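16.4 kDa salivary peptide (Culex quinquefasciatus, PDB 7KC8) is of unknown function but adopts a ricin-like beta-trefoil fold with putative sugar-binding properties, as a mosquito salivary protein of a cysteine- and tryptophan-rich family. Local coordinates at residues K17-W22 and D126-Q131; V42-G47 and K51-I56; P70-K75 and V101-C106. One frame throughout, in Å; residues are numbered along the deposited sequence.

Contact 1 (K17-W22 and D126-Q131); sequences KHINMW and DLWEIQ
Ile-19 and the indole of Trp-128 make a small apolar contact in the interior of a beta-trefoil, between strand 17-21 near the start of the chain and strand 128-132 near its end. The two strands are not paired with each other: strand 8-12 lies antiparallel to both, and Ile-19 and Trp-128 meet in the core. Only about 100 Å² is buried between the segments, and no hydrogen bond passes from one to the other. The contact thus illustrates how two strands bonded to a common neighbour can meet each other through side chains alone.

Trp-128 reaches Ile-19 with the far rim of its six-membered ring. Its CG lies anti to the carbonyl carbon (chi1 -72°), and the indole extends from there into the interior, where the tryptophan side chain crosses that of Ile-19 at about a right angle. The polar end of the indole is turned to another strand, with NE1 donating a hydrogen bond to Leu-107 O, and the ring also makes an edge-to-face contact with Phe-12. These two partners help to fix the rotation of the indole. Leu-107 touches Ile-19 as well.

On the isoleucine, the longer branch does the touching, and it approaches the ring obliquely. CG1 of Ile-19 lies 3.5 Å from CH2 of Trp-128, and its CD1 is 3.6 Å from the same ring carbon.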
ATOM      1  N   LYS A  17       7.733   5.920  -8.206  1.00 34.96           N
ATOM      2  CA  LYS A  17       8.225   5.360  -6.952  1.00 35.09           C
ATOM      3  C   LYS A  17       7.432   4.117  -6.573  1.00 33.03           C
ATOM      4  O   LYS A  17       6.195   4.141  -6.573  1.00 37.80           O
ATOM      5  CB  LYS A  17       8.145   6.390  -5.822  1.00 31.67           C
ATOM      6  CG  LYS A  17       9.107   7.560  -5.964  1.00 39.71           C
ATOM      7  CD  LYS A  17      10.574   7.123  -5.864  1.00 34.92           C
ATOM      8  CE  LYS A  17      11.491   8.333  -5.709  1.00 32.78           C
ATOM      9  NZ  LYS A  17      12.836   7.948  -5.208  1.00 39.46           N
ATOM     10  N   HIS A  18       8.156   3.081  -6.197  1.00 30.94           N
ATOM     11  CA  HIS A  18       7.519   1.866  -5.658  1.00 25.75           C
ATOM     12  C   HIS A  18       7.465   2.003  -4.142  1.00 26.91           C
ATOM     13  O   HIS A  18       8.195   2.771  -3.596  1.00 29.38           O
ATOM     14  CB  HIS A  18       8.332   0.626  -5.979  1.00 26.19           C
ATOM     15  CG  HIS A  18       8.399   0.268  -7.415  1.00 30.95           C
ATOM     16  ND1 HIS A  18       7.793  -0.825  -7.913  1.00 33.12           N
ATOM     17  CD2 HIS A  18       9.040   0.833  -8.442  1.00 24.41           C
ATOM     18  CE1 HIS A  18       8.038  -0.905  -9.188  1.00 27.77           C
ATOM     19  NE2 HIS A  18       8.783   0.087  -9.525  1.00 25.69           N
ATOM     20  N   ILE A  19       6.539   1.318  -3.508  1.00 31.39           N
ATOM     21  CA  ILE A  19       6.494   1.249  -2.053  1.00 26.77           C
ATOM     22  C   ILE A  19       7.613   0.326  -1.582  1.00 31.27           C
ATOM     23  O   ILE A  19       7.559  -0.885  -1.813  1.00 33.21           O
ATOM     24  CB  ILE A  19       5.134   0.739  -1.556  1.00 27.16           C
ATOM     25  CG1 ILE A  19       3.991   1.647  -1.990  1.00 28.95           C
ATOM     26  CG2 ILE A  19       5.135   0.630  -0.043  1.00 17.29           C
ATOM     27  CD1 ILE A  19       2.633   1.073  -1.616  1.00 19.63           C
ATOM     28  N   ASN A  20       8.611   0.884  -0.907  1.00 29.63           N
ATOM     29  CA  ASN A  20       9.660   0.091  -0.280  1.00 30.94           C
ATOM     30  C   ASN A  20       9.463   0.088   1.233  1.00 31.44           C
ATOM     31  O   ASN A  20       8.731   0.908   1.794  1.00 27.70           O
ATOM     32  CB  ASN A  20      11.055   0.633  -0.632  1.00 29.73           C
ATOM     33  CG  ASN A  20      11.374   0.521  -2.109  1.00 31.98           C
ATOM     34  OD1 ASN A  20      10.538   0.090  -2.904  1.00 38.98           O
ATOM     35  ND2 ASN A  20      12.570   0.938  -2.490  1.00 30.95           N
ATOM     36  N   MET A  21      10.103  -0.865   1.890  1.00 28.58           N
ATOM     37  CA  MET A  21       9.965  -1.011   3.350  1.00 28.52           C
ATOM     38  C   MET A  21      11.347  -1.106   4.007  1.00 34.95           C
ATOM     39  O   MET A  21      12.323  -1.411   3.320  1.00 35.13           O
ATOM     40  CB  MET A  21       9.147  -2.264   3.665  1.00 30.59           C
ATOM     41  CG  MET A  21       9.613  -3.494   2.918  1.00 28.83           C
ATOM     42  SD  MET A  21       8.497  -4.871   2.905  1.00 35.06           S
ATOM     43  CE  MET A  21       9.401  -6.013   1.879  1.00 27.88           C
ATOM     44  N   TRP A  22      11.396  -0.838   5.303  1.00 34.86           N
ATOM     45  CA  TRP A  22      12.624  -0.959   6.074  1.00 35.04           C
ATOM     46  C   TRP A  22      13.044  -2.419   6.199  1.00 37.13           C
ATOM     47  O   TRP A  22      12.217  -3.337   6.172  1.00 35.20           O
ATOM     48  CB  TRP A  22      12.447  -0.342   7.463  1.00 33.46           C
ATOM     49  CG  TRP A  22      12.865   1.090   7.514  1.00 46.05           C
ATOM     50  CD1 TRP A  22      12.436   2.101   6.701  1.00 43.31           C
ATOM     51  CD2 TRP A  22      13.791   1.681   8.429  1.00 45.41           C
ATOM     52  NE1 TRP A  22      13.036   3.286   7.055  1.00 47.55           N
ATOM     53  CE2 TRP A  22      13.870   3.057   8.115  1.00 53.93           C
ATOM     54  CE3 TRP A  22      14.552   1.186   9.485  1.00 46.57           C
ATOM     55  CZ2 TRP A  22      14.688   3.939   8.816  1.00 59.35           C
ATOM     56  CZ3 TRP A  22      15.366   2.065  10.189  1.00 67.13           C
ATOM     57  CH2 TRP A  22      15.427   3.427   9.849  1.00 68.56           C
ATOM     58  N   ASP A 126      -4.303  10.234  -8.926  1.00 25.64           N
ATOM     59  CA  ASP A 126      -3.185   9.735  -8.136  1.00 24.91           C
ATOM     60  C   ASP A 126      -3.124   8.218  -8.298  1.00 24.93           C
ATOM     61  O   ASP A 126      -3.384   7.456  -7.364  1.00 18.70           O
ATOM     62  CB  ASP A 126      -3.331  10.148  -6.689  1.00 26.20           C
ATOM     63  CG  ASP A 126      -3.047  11.608  -6.489  1.00 27.02           C
ATOM     64  OD1 ASP A 126      -3.935  12.439  -6.775  1.00 29.40           O
ATOM     65  OD2 ASP A 126      -1.927  11.921  -6.044  1.00 28.40           O
ATOM     66  N   LEU A 127      -2.764   7.797  -9.501  1.00 24.54           N
ATOM     67  CA  LEU A 127      -2.916   6.424  -9.932  1.00 25.41           C
ATOM     68  C   LEU A 127      -1.648   5.620  -9.701  1.00 25.45           C
ATOM     69  O   LEU A 127      -0.532   6.145  -9.673  1.00 24.64           O
ATOM     70  CB  LEU A 127      -3.298   6.360 -11.414  1.00 23.37           C
ATOM     71  CG  LEU A 127      -4.570   7.097 -11.829  1.00 24.18           C
ATOM     72  CD1 LEU A 127      -4.913   6.815 -13.293  1.00 26.44           C
ATOM     73  CD2 LEU A 127      -5.742   6.716 -10.917  1.00 23.54           C
ATOM     74  N   TRP A 128      -1.842   4.324  -9.555  1.00 25.39           N
ATOM     75  CA  TRP A 128      -0.788   3.362  -9.308  1.00 29.98           C
ATOM     76  C   TRP A 128      -0.651   2.435 -10.503  1.00 28.12           C
ATOM     77  O   TRP A 128      -1.637   2.119 -11.172  1.00 31.03           O
ATOM     78  CB  TRP A 128      -1.109   2.529  -8.074  1.00 21.25           C
ATOM     79  CG  TRP A 128      -0.988   3.283  -6.820  1.00 25.22           C
ATOM     80  CD1 TRP A 128      -1.928   4.098  -6.242  1.00 21.18           C
ATOM     81  CD2 TRP A 128       0.148   3.301  -5.966  1.00 25.78           C
ATOM     82  NE1 TRP A 128      -1.436   4.619  -5.060  1.00 24.27           N
ATOM     83  CE2 TRP A 128      -0.159   4.145  -4.876  1.00 25.42           C
ATOM     84  CE3 TRP A 128       1.404   2.691  -6.019  1.00 22.41           C
ATOM     85  CZ2 TRP A 128       0.743   4.381  -3.850  1.00 24.99           C
ATOM     86  CZ3 TRP A 128       2.296   2.934  -5.009  1.00 23.55           C
ATOM     87  CH2 TRP A 128       1.961   3.760  -3.927  1.00 24.28           C
ATOM     88  N   GLU A 129       0.564   1.972 -10.750  1.00 25.58           N
ATOM     89  CA  GLU A 129       0.785   0.877 -11.689  1.00 32.40           C
ATOM     90  C   GLU A 129       0.889  -0.410 -10.881  1.00 30.76           C
ATOM     91  O   GLU A 129       1.773  -0.539 -10.024  1.00 31.57           O
ATOM     92  CB  GLU A 129       2.037   1.103 -12.538  1.00 29.81           C
ATOM     93  N   ILE A 130      -0.031  -1.337 -11.123  1.00 28.01           N
ATOM     94  CA  ILE A 130      -0.045  -2.641 -10.407  1.00 30.86           C
ATOM     95  C   ILE A 130       0.323  -3.737 -11.408  1.00 37.54           C
ATOM     96  O   ILE A 130      -0.543  -4.293 -12.036  1.00 35.08           O
ATOM     97  CB  ILE A 130      -1.360  -2.875  -9.639  1.00 30.48           C
ATOM     98  CG1 ILE A 130      -1.730  -1.657  -8.791  1.00 29.30           C
ATOM     99  CG2 ILE A 130      -1.267  -4.119  -8.785  1.00 28.29           C
ATOM    100  CD1 ILE A 130      -2.952  -1.819  -7.946  1.00 22.10           C
ATOM    101  N   GLN A 131       1.616  -3.975 -11.544  1.00 39.75           N
ATOM    102  CA  GLN A 131       2.177  -4.941 -12.509  1.00 36.36           C
ATOM    103  C   GLN A 131       2.323  -6.289 -11.812  1.00 35.66           C
ATOM    104  O   GLN A 131       3.031  -6.373 -10.843  1.00 39.18           O
ATOM    105  CB  GLN A 131       3.449  -4.334 -13.099  1.00 39.52           C
ATOM    106  CG  GLN A 131       4.374  -5.309 -13.794  1.00 51.43           C
ATOM    107  CD  GLN A 131       4.870  -4.812 -15.125  1.00 56.21           C
ATOM    108  OE1 GLN A 131       5.885  -4.136 -15.224  1.00 55.29           O
ATOM    109  NE2 GLN A 131       4.141  -5.152 -16.168  1.00 55.04           N
TER

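Contact 2 (V42-G47 and K51-I56); sequences VIEKSG and KIRPRI
Val-42 and Arg-53, Ile-43 and Ile-52, and Glu-44 and Lys-51 face one another across the antiparallel beta hairpin of strands 40-46 and 49-54, whose short segments run at 152°. Backbone bonds join the first and last of these pairs. Glu-44 N donates to Lys-51 O in a nearly straight bond of 2.9 Å, while Lys-51 N returns a bond to Glu-44 O. Arg-53 N likewise meets Val-42 O at 3.0 Å; the return bond from Val-42 N to Arg-53 O is modelled too short to be trusted in detail. At the non-hydrogen-bonded pair between them, Ile-52 CA approaches Val-42 O at 3.3 Å in a CA-H...O contact.

Apolar contacts occupy both faces. CG1 of Ile-43 and CG1 of Ile-52 are 4.4 Å apart on one. On the other, Val-42 CB rests against Arg-53 CG. Separately, the hydroxyl of Ser-46 makes van der Waals contact with the aliphatic chain of Lys-51, OG lying 3.6 Å from CD.

Polar side chains meet without a direct salt bridge. Arg-53 CG sits between the backbone N and the carbonyl carbon (chi1 52°), and the chain bends at chi3 to bring NE 3.0 Å from Pro-54 O, which lies in the guanidinium plane. Glu-44 OE2 meets the aliphatic part of this arginine, 3.2 Å from CD, with carboxylate and guanidinium planes 60° apart. Glu-44 OE1 is hydrogen-bonded to Tyr-60 OH, and Arg-53 NH2 to Val-139 O.

The chemistry implies that the backbone carries the pairing, while the opposite charges of Glu-44 and Arg-53 probably add only a modest attraction.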
ATOM      1  N   VAL A  42       1.677  -8.377  -2.024  1.00 27.59           N
ATOM      2  CA  VAL A  42       0.577  -9.288  -2.306  1.00 27.12           C
ATOM      3  C   VAL A  42      -0.749  -8.585  -2.057  1.00 27.72           C
ATOM      4  O   VAL A  42      -0.970  -8.011  -0.987  1.00 27.98           O
ATOM      5  CB  VAL A  42       0.683 -10.575  -1.476  1.00 25.63           C
ATOM      6  CG1 VAL A  42      -0.475 -11.512  -1.824  1.00 27.74           C
ATOM      7  CG2 VAL A  42       2.008 -11.240  -1.743  1.00 28.85           C
ATOM      8  N   ILE A  43      -1.626  -8.638  -3.046  1.00 27.26           N
ATOM      9  CA  ILE A  43      -2.993  -8.153  -2.923  1.00 31.72           C
ATOM     10  C   ILE A  43      -3.892  -9.354  -2.654  1.00 28.25           C
ATOM     11  O   ILE A  43      -3.936 -10.295  -3.455  1.00 30.37           O
ATOM     12  CB  ILE A  43      -3.435  -7.409  -4.193  1.00 29.37           C
ATOM     13  CG1 ILE A  43      -2.652  -6.104  -4.361  1.00 24.08           C
ATOM     14  CG2 ILE A  43      -4.947  -7.171  -4.165  1.00 24.12           C
ATOM     15  CD1 ILE A  43      -2.858  -5.421  -5.702  1.00 23.21           C
ATOM     16  N   GLU A  44      -4.608  -9.330  -1.534  1.00 31.37           N
ATOM     17  CA  GLU A  44      -5.552 -10.380  -1.165  1.00 30.44           C
ATOM     18  C   GLU A  44      -6.957  -9.798  -1.127  1.00 35.31           C
ATOM     19  O   GLU A  44      -7.156  -8.689  -0.627  1.00 35.21           O
ATOM     20  CB  GLU A  44      -5.219 -10.980   0.195  1.00 26.49           C
ATOM     21  CG  GLU A  44      -3.798 -11.507   0.316  1.00 29.83           C
ATOM     22  CD  GLU A  44      -3.444 -11.919   1.739  1.00 30.97           C
ATOM     23  OE1 GLU A  44      -4.302 -11.767   2.635  1.00 29.83           O
ATOM     24  OE2 GLU A  44      -2.310 -12.392   1.964  1.00 34.94           O
ATOM     25  N   LYS A  45      -7.927 -10.531  -1.676  1.00 35.47           N
ATOM     26  CA  LYS A  45      -9.313 -10.100  -1.576  1.00 36.76           C
ATOM     27  C   LYS A  45      -9.749 -10.161  -0.125  1.00 32.34           C
ATOM     28  O   LYS A  45      -9.339 -11.050   0.622  1.00 34.03           O
ATOM     29  CB  LYS A  45     -10.241 -10.964  -2.445  1.00 35.92           C
ATOM     30  CG  LYS A  45     -10.409 -10.446  -3.880  1.00 43.11           C
ATOM     31  CD  LYS A  45     -11.759 -10.840  -4.501  1.00 43.96           C
ATOM     32  CE  LYS A  45     -12.889  -9.964  -3.958  1.00 41.57           C
ATOM     33  NZ  LYS A  45     -14.246 -10.565  -4.138  1.00 43.83           N
ATOM     34  N   SER A  46     -10.487  -9.134   0.306  1.00 37.32           N
ATOM     35  CA  SER A  46     -11.070  -9.070   1.672  1.00 35.73           C
ATOM     36  C   SER A  46     -12.487  -8.507   1.540  1.00 33.50           C
ATOM     37  O   SER A  46     -12.645  -7.297   1.582  1.00 25.89           O
ATOM     38  CB  SER A  46     -10.243  -8.263   2.621  1.00 32.71           C
ATOM     39  OG  SER A  46     -10.694  -8.450   3.950  1.00 40.91           O
ATOM     40  N   GLY A  47     -13.470  -9.381   1.367  1.00 35.00           N
ATOM     41  CA  GLY A  47     -14.858  -8.942   1.137  1.00 28.52           C
ATOM     42  C   GLY A  47     -15.031  -8.266  -0.202  1.00 31.92           C
ATOM     43  O   GLY A  47     -14.645  -8.854  -1.201  1.00 35.08           O
ATOM     44  N   LYS A  51      -6.828  -6.479   1.137  1.00 28.81           N
ATOM     45  CA  LYS A  51      -5.741  -6.313   2.082  1.00 28.98           C
ATOM     46  C   LYS A  51      -4.441  -6.474   1.318  1.00 26.96           C
ATOM     47  O   LYS A  51      -4.409  -7.045   0.226  1.00 22.85           O
ATOM     48  CB  LYS A  51      -5.851  -7.312   3.248  1.00 26.90           C
ATOM     49  CG  LYS A  51      -6.983  -6.936   4.217  1.00 24.48           C
ATOM     50  CD  LYS A  51      -7.376  -8.043   5.193  1.00 38.31           C
ATOM     51  CE  LYS A  51      -6.364  -8.210   6.314  1.00 38.72           C
ATOM     52  NZ  LYS A  51      -6.997  -8.849   7.509  1.00 37.54           N
ATOM     53  N   ILE A  52      -3.375  -5.901   1.863  1.00 26.43           N
ATOM     54  CA  ILE A  52      -2.111  -5.799   1.148  1.00 22.80           C
ATOM     55  C   ILE A  52      -0.998  -6.149   2.120  1.00 23.19           C
ATOM     56  O   ILE A  52      -1.012  -5.707   3.272  1.00 23.86           O
ATOM     57  CB  ILE A  52      -1.908  -4.391   0.542  1.00 25.04           C
ATOM     58  CG1 ILE A  52      -3.019  -4.066  -0.473  1.00 24.03           C
ATOM     59  CG2 ILE A  52      -0.524  -4.253  -0.108  1.00 14.78           C
ATOM     60  CD1 ILE A  52      -2.927  -2.654  -1.087  1.00 18.97           C
ATOM     61  N   ARG A  53      -0.059  -6.974   1.671  1.00 24.10           N
ATOM     62  CA  ARG A  53       1.070  -7.417   2.474  1.00 28.00           C
ATOM     63  C   ARG A  53       2.279  -7.576   1.572  1.00 26.16           C
ATOM     64  O   ARG A  53       2.134  -7.852   0.375  1.00 26.90           O
ATOM     65  CB  ARG A  53       0.792  -8.750   3.187  1.00 28.87           C
ATOM     66  CG  ARG A  53       0.293  -9.830   2.243  1.00 35.29           C
ATOM     67  CD  ARG A  53       0.509 -11.214   2.802  1.00 30.28           C
ATOM     68  NE  ARG A  53       1.922 -11.534   2.875  1.00 28.17           N
ATOM     69  CZ  ARG A  53       2.399 -12.696   3.305  1.00 34.84           C
ATOM     70  NH1 ARG A  53       1.565 -13.649   3.688  1.00 34.39           N
ATOM     71  NH2 ARG A  53       3.709 -12.909   3.350  1.00 30.71           N
ATOM     72  N   PRO A  54       3.480  -7.392   2.104  1.00 26.45           N
ATOM     73  CA  PRO A  54       4.666  -7.670   1.301  1.00 26.57           C
ATOM     74  C   PRO A  54       4.810  -9.170   1.110  1.00 29.70           C
ATOM     75  O   PRO A  54       4.353  -9.966   1.933  1.00 27.65           O
ATOM     76  CB  PRO A  54       5.808  -7.090   2.138  1.00 22.54           C
ATOM     77  CG  PRO A  54       5.313  -7.141   3.516  1.00 26.10           C
ATOM     78  CD  PRO A  54       3.827  -6.944   3.461  1.00 24.39           C
ATOM     79  N   ARG A  55       5.455  -9.543   0.001  1.00 27.56           N
ATOM     80  CA  ARG A  55       5.576 -10.953  -0.353  1.00 27.55           C
ATOM     81  C   ARG A  55       6.260 -11.757   0.748  1.00 32.21           C
ATOM     82  O   ARG A  55       5.905 -12.920   0.977  1.00 34.16           O
ATOM     83  CB  ARG A  55       6.342 -11.111  -1.672  1.00 33.95           C
ATOM     84  CG  ARG A  55       6.389 -12.560  -2.190  1.00 33.50           C
ATOM     85  CD  ARG A  55       7.276 -12.740  -3.416  1.00 30.67           C
ATOM     86  NE  ARG A  55       8.662 -12.343  -3.179  1.00 38.92           N
ATOM     87  CZ  ARG A  55       9.577 -13.116  -2.603  1.00 38.56           C
ATOM     88  NH1 ARG A  55       9.258 -14.329  -2.193  1.00 42.26           N
ATOM     89  NH2 ARG A  55      10.812 -12.674  -2.429  1.00 44.74           N
ATOM     90  N   ILE A  56       7.224 -11.160   1.454  1.00 26.45           N
ATOM     91  CA  ILE A  56       8.100 -11.929   2.336  1.00 26.68           C
ATOM     92  C   ILE A  56       7.786 -11.759   3.815  1.00 25.47           C
ATOM     93  O   ILE A  56       8.385 -12.472   4.636  1.00 33.96           O
ATOM     94  CB  ILE A  56       9.591 -11.623   2.074  1.00 32.78           C
ATOM     95  CG1 ILE A  56       9.964 -10.193   2.476  1.00 31.66           C
ATOM     96  CG2 ILE A  56       9.955 -11.885   0.620  1.00 23.20           C
ATOM     97  CD1 ILE A  56      11.456 -10.031   2.648  1.00 25.89           C
TER

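Contact 3 (P70-K75 and V101-C106); sequences PGRAVK and VKYQEC
Arg-72 crosses from strand 72-77 to Tyr-103 and Glu-105, combining a salt bridge with a cation-pi stack in the beta-trefoil. Its CB already lies 3.6 Å from Glu-105 OE2. With CG anti to the backbone N (chi1 -179°), the chain runs out straight as far as CD, which passes 3.8 Å from Tyr-103 CD2. A bend at chi3 and a turn about the CD-NE bond then lay the guanidinium flat on the tyrosine ring. NE gives the stronger bond of the salt bridge, 2.9 Å to Glu-105 OE2, on the syn side of the carboxylate but 27° out of its plane. CZ stands 3.7 Å from the centroid of the Tyr-103 ring, with the two planes 10° apart. At the tip the nitrogens diverge: NH2 makes a weak bond of 3.4 Å to Glu-105 OE1, whereas NH1 lies over the ring, 3.5 Å from Tyr-103 CZ, and donates to Glu-64 O. The guanidinium is thereby held at its edge by the carboxylate and on one face by the ring.

Glu-105 OE2 is gripped a second time by Thr-117 OG1. Thr-117 belongs to strand 115-118, which pairs with both strand 72-77 and strand 105-109 and so lies between the two strands that the salt bridge joins.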
ATOM      1  N   PRO A  70       3.355  15.440   7.027  1.00 33.91           N
ATOM      2  CA  PRO A  70       3.374  14.977   5.634  1.00 35.64           C
ATOM      3  C   PRO A  70       2.158  14.156   5.214  1.00 36.12           C
ATOM      4  O   PRO A  70       2.072  13.771   4.041  1.00 37.96           O
ATOM      5  CB  PRO A  70       4.651  14.128   5.578  1.00 38.22           C
ATOM      6  CG  PRO A  70       4.817  13.625   6.977  1.00 41.85           C
ATOM      7  CD  PRO A  70       4.313  14.708   7.875  1.00 36.78           C
ATOM      8  N   GLY A  71       1.217  13.872   6.108  1.00 33.14           N
ATOM      9  CA  GLY A  71       0.059  13.063   5.788  1.00 31.13           C
ATOM     10  C   GLY A  71      -0.091  11.904   6.749  1.00 33.69           C
ATOM     11  O   GLY A  71       0.743  11.664   7.618  1.00 36.83           O
ATOM     12  N   ARG A  72      -1.190  11.171   6.578  1.00 32.22           N
ATOM     13  CA  ARG A  72      -1.478  10.022   7.433  1.00 29.86           C
ATOM     14  C   ARG A  72      -0.537   8.878   7.071  1.00 27.34           C
ATOM     15  O   ARG A  72      -0.639   8.305   5.980  1.00 24.49           O
ATOM     16  CB  ARG A  72      -2.936   9.592   7.288  1.00 27.80           C
ATOM     17  CG  ARG A  72      -3.299   8.402   8.178  1.00 30.81           C
ATOM     18  CD  ARG A  72      -4.715   7.938   7.955  1.00 28.50           C
ATOM     19  NE  ARG A  72      -5.673   9.018   8.126  1.00 28.13           N
ATOM     20  CZ  ARG A  72      -6.220   9.354   9.292  1.00 34.56           C
ATOM     21  NH1 ARG A  72      -5.917   8.690  10.399  1.00 24.90           N
ATOM     22  NH2 ARG A  72      -7.083  10.356   9.345  1.00 39.34           N
ATOM     23  N   ALA A  73       0.363   8.535   7.991  1.00 26.55           N
ATOM     24  CA  ALA A  73       1.412   7.571   7.686  1.00 28.34           C
ATOM     25  C   ALA A  73       0.825   6.188   7.448  1.00 23.52           C
ATOM     26  O   ALA A  73      -0.109   5.767   8.130  1.00 26.35           O
ATOM     27  CB  ALA A  73       2.440   7.515   8.816  1.00 27.06           C
ATOM     28  N   VAL A  74       1.373   5.502   6.453  1.00 26.13           N
ATOM     29  CA  VAL A  74       1.009   4.142   6.072  1.00 24.08           C
ATOM     30  C   VAL A  74       2.223   3.251   6.338  1.00 25.74           C
ATOM     31  O   VAL A  74       3.349   3.603   5.961  1.00 26.10           O
ATOM     32  CB  VAL A  74       0.593   4.091   4.583  1.00 27.53           C
ATOM     33  CG1 VAL A  74       0.439   2.657   4.059  1.00 16.27           C
ATOM     34  CG2 VAL A  74      -0.673   4.914   4.346  1.00 20.02           C
ATOM     35  N   LYS A  75       2.001   2.115   6.999  1.00 28.69           N
ATOM     36  CA  LYS A  75       3.065   1.150   7.246  1.00 26.95           C
ATOM     37  C   LYS A  75       2.445  -0.245   7.325  1.00 27.31           C
ATOM     38  O   LYS A  75       1.247  -0.417   7.079  1.00 28.10           O
ATOM     39  CB  LYS A  75       3.872   1.540   8.496  1.00 33.80           C
ATOM     40  CG  LYS A  75       3.083   1.857   9.746  1.00 34.06           C
ATOM     41  N   VAL A 101     -10.208   2.214   3.397  1.00 20.37           N
ATOM     42  CA  VAL A 101     -11.652   2.185   3.637  1.00 23.09           C
ATOM     43  C   VAL A 101     -12.014   2.933   4.926  1.00 22.44           C
ATOM     44  O   VAL A 101     -12.925   3.763   4.934  1.00 29.22           O
ATOM     45  CB  VAL A 101     -12.165   0.733   3.650  1.00 29.68           C
ATOM     46  CG1 VAL A 101     -13.653   0.671   4.091  1.00 25.69           C
ATOM     47  CG2 VAL A 101     -11.938   0.075   2.276  1.00 22.93           C
ATOM     48  N   LYS A 102     -11.299   2.672   6.025  1.00 26.62           N
ATOM     49  CA  LYS A 102     -11.681   3.246   7.319  1.00 26.51           C
ATOM     50  C   LYS A 102     -11.735   4.771   7.283  1.00 28.56           C
ATOM     51  O   LYS A 102     -12.654   5.379   7.847  1.00 26.35           O
ATOM     52  CB  LYS A 102     -10.717   2.811   8.426  1.00 23.22           C
ATOM     53  CG  LYS A 102     -11.218   3.241   9.802  1.00 23.48           C
ATOM     54  CD  LYS A 102     -10.211   3.034  10.915  1.00 34.63           C
ATOM     55  CE  LYS A 102     -10.911   3.082  12.286  1.00 35.26           C
ATOM     56  NZ  LYS A 102      -9.929   3.304  13.374  1.00 39.36           N
ATOM     57  N   TYR A 103     -10.750   5.403   6.650  1.00 23.28           N
ATOM     58  CA  TYR A 103     -10.633   6.850   6.636  1.00 27.14           C
ATOM     59  C   TYR A 103     -10.991   7.495   5.302  1.00 27.01           C
ATOM     60  O   TYR A 103     -10.989   8.726   5.218  1.00 25.44           O
ATOM     61  CB  TYR A 103      -9.203   7.257   7.011  1.00 28.47           C
ATOM     62  CG  TYR A 103      -8.788   6.777   8.382  1.00 27.15           C
ATOM     63  CD1 TYR A 103      -9.404   7.265   9.518  1.00 26.63           C
ATOM     64  CD2 TYR A 103      -7.770   5.841   8.536  1.00 27.22           C
ATOM     65  CE1 TYR A 103      -9.026   6.836  10.777  1.00 32.70           C
ATOM     66  CE2 TYR A 103      -7.383   5.414   9.784  1.00 24.81           C
ATOM     67  CZ  TYR A 103      -8.022   5.911  10.901  1.00 28.47           C
ATOM     68  OH  TYR A 103      -7.659   5.479  12.149  1.00 36.36           O
ATOM     69  N   GLN A 104     -11.271   6.712   4.259  1.00 27.71           N
ATOM     70  CA  GLN A 104     -11.639   7.249   2.950  1.00 22.11           C
ATOM     71  C   GLN A 104     -10.618   8.280   2.463  1.00 24.37           C
ATOM     72  O   GLN A 104     -10.952   9.416   2.123  1.00 26.50           O
ATOM     73  CB  GLN A 104     -13.050   7.844   2.990  1.00 24.01           C
ATOM     74  CG  GLN A 104     -14.160   6.818   3.161  1.00 27.02           C
ATOM     75  N   GLU A 105      -9.366   7.865   2.427  1.00 29.62           N
ATOM     76  CA  GLU A 105      -8.241   8.720   1.982  1.00 26.25           C
ATOM     77  C   GLU A 105      -7.455   7.935   0.946  1.00 21.74           C
ATOM     78  O   GLU A 105      -7.326   6.761   1.102  1.00 21.43           O
ATOM     79  CB  GLU A 105      -7.325   9.082   3.140  1.00 21.23           C
ATOM     80  CG  GLU A 105      -7.600  10.410   3.768  1.00 26.41           C
ATOM     81  CD  GLU A 105      -7.122  10.485   5.199  1.00 29.46           C
ATOM     82  OE1 GLU A 105      -7.883  10.916   6.042  1.00 24.75           O
ATOM     83  OE2 GLU A 105      -5.995  10.098   5.440  1.00 27.72           O
ATOM     84  N   CYS A 106      -6.914   8.628  -0.037  1.00 26.47           N
ATOM     85  CA  CYS A 106      -6.189   7.972  -1.144  1.00 24.58           C
ATOM     86  C   CYS A 106      -4.777   7.577  -0.737  1.00 26.69           C
ATOM     87  O   CYS A 106      -4.121   8.341  -0.073  1.00 23.53           O
ATOM     88  CB  CYS A 106      -6.097   8.891  -2.351  1.00 22.62           C
ATOM     89  SG  CYS A 106      -7.656   9.720  -2.716  1.00 29.02           S
TER

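In the fold
Contacts 1 and 3 are buried, whereas contact 2 is only partly so, yet their chemistry does not follow depth alone. Contact 1, nearest the centre of the chain, is essentially apolar; contact 3 is also buried but joins its strands through charge and stacking. Contact 2 is a local hairpin governed by backbone bonds. Contacts 1 and 2 touch through side chains: Met-21 SD packs 3.6 Å from Pro-54 CB, and Ile-130 CG2 lies 3.7 Å from Ile-43 CD1. Contact 3 stands apart, its centre about 17 Å from that of contact 2. Strand 105-109 serves both contact 3 and contact 1, carrying Glu-105 of the former and, beside the latter, Leu-107.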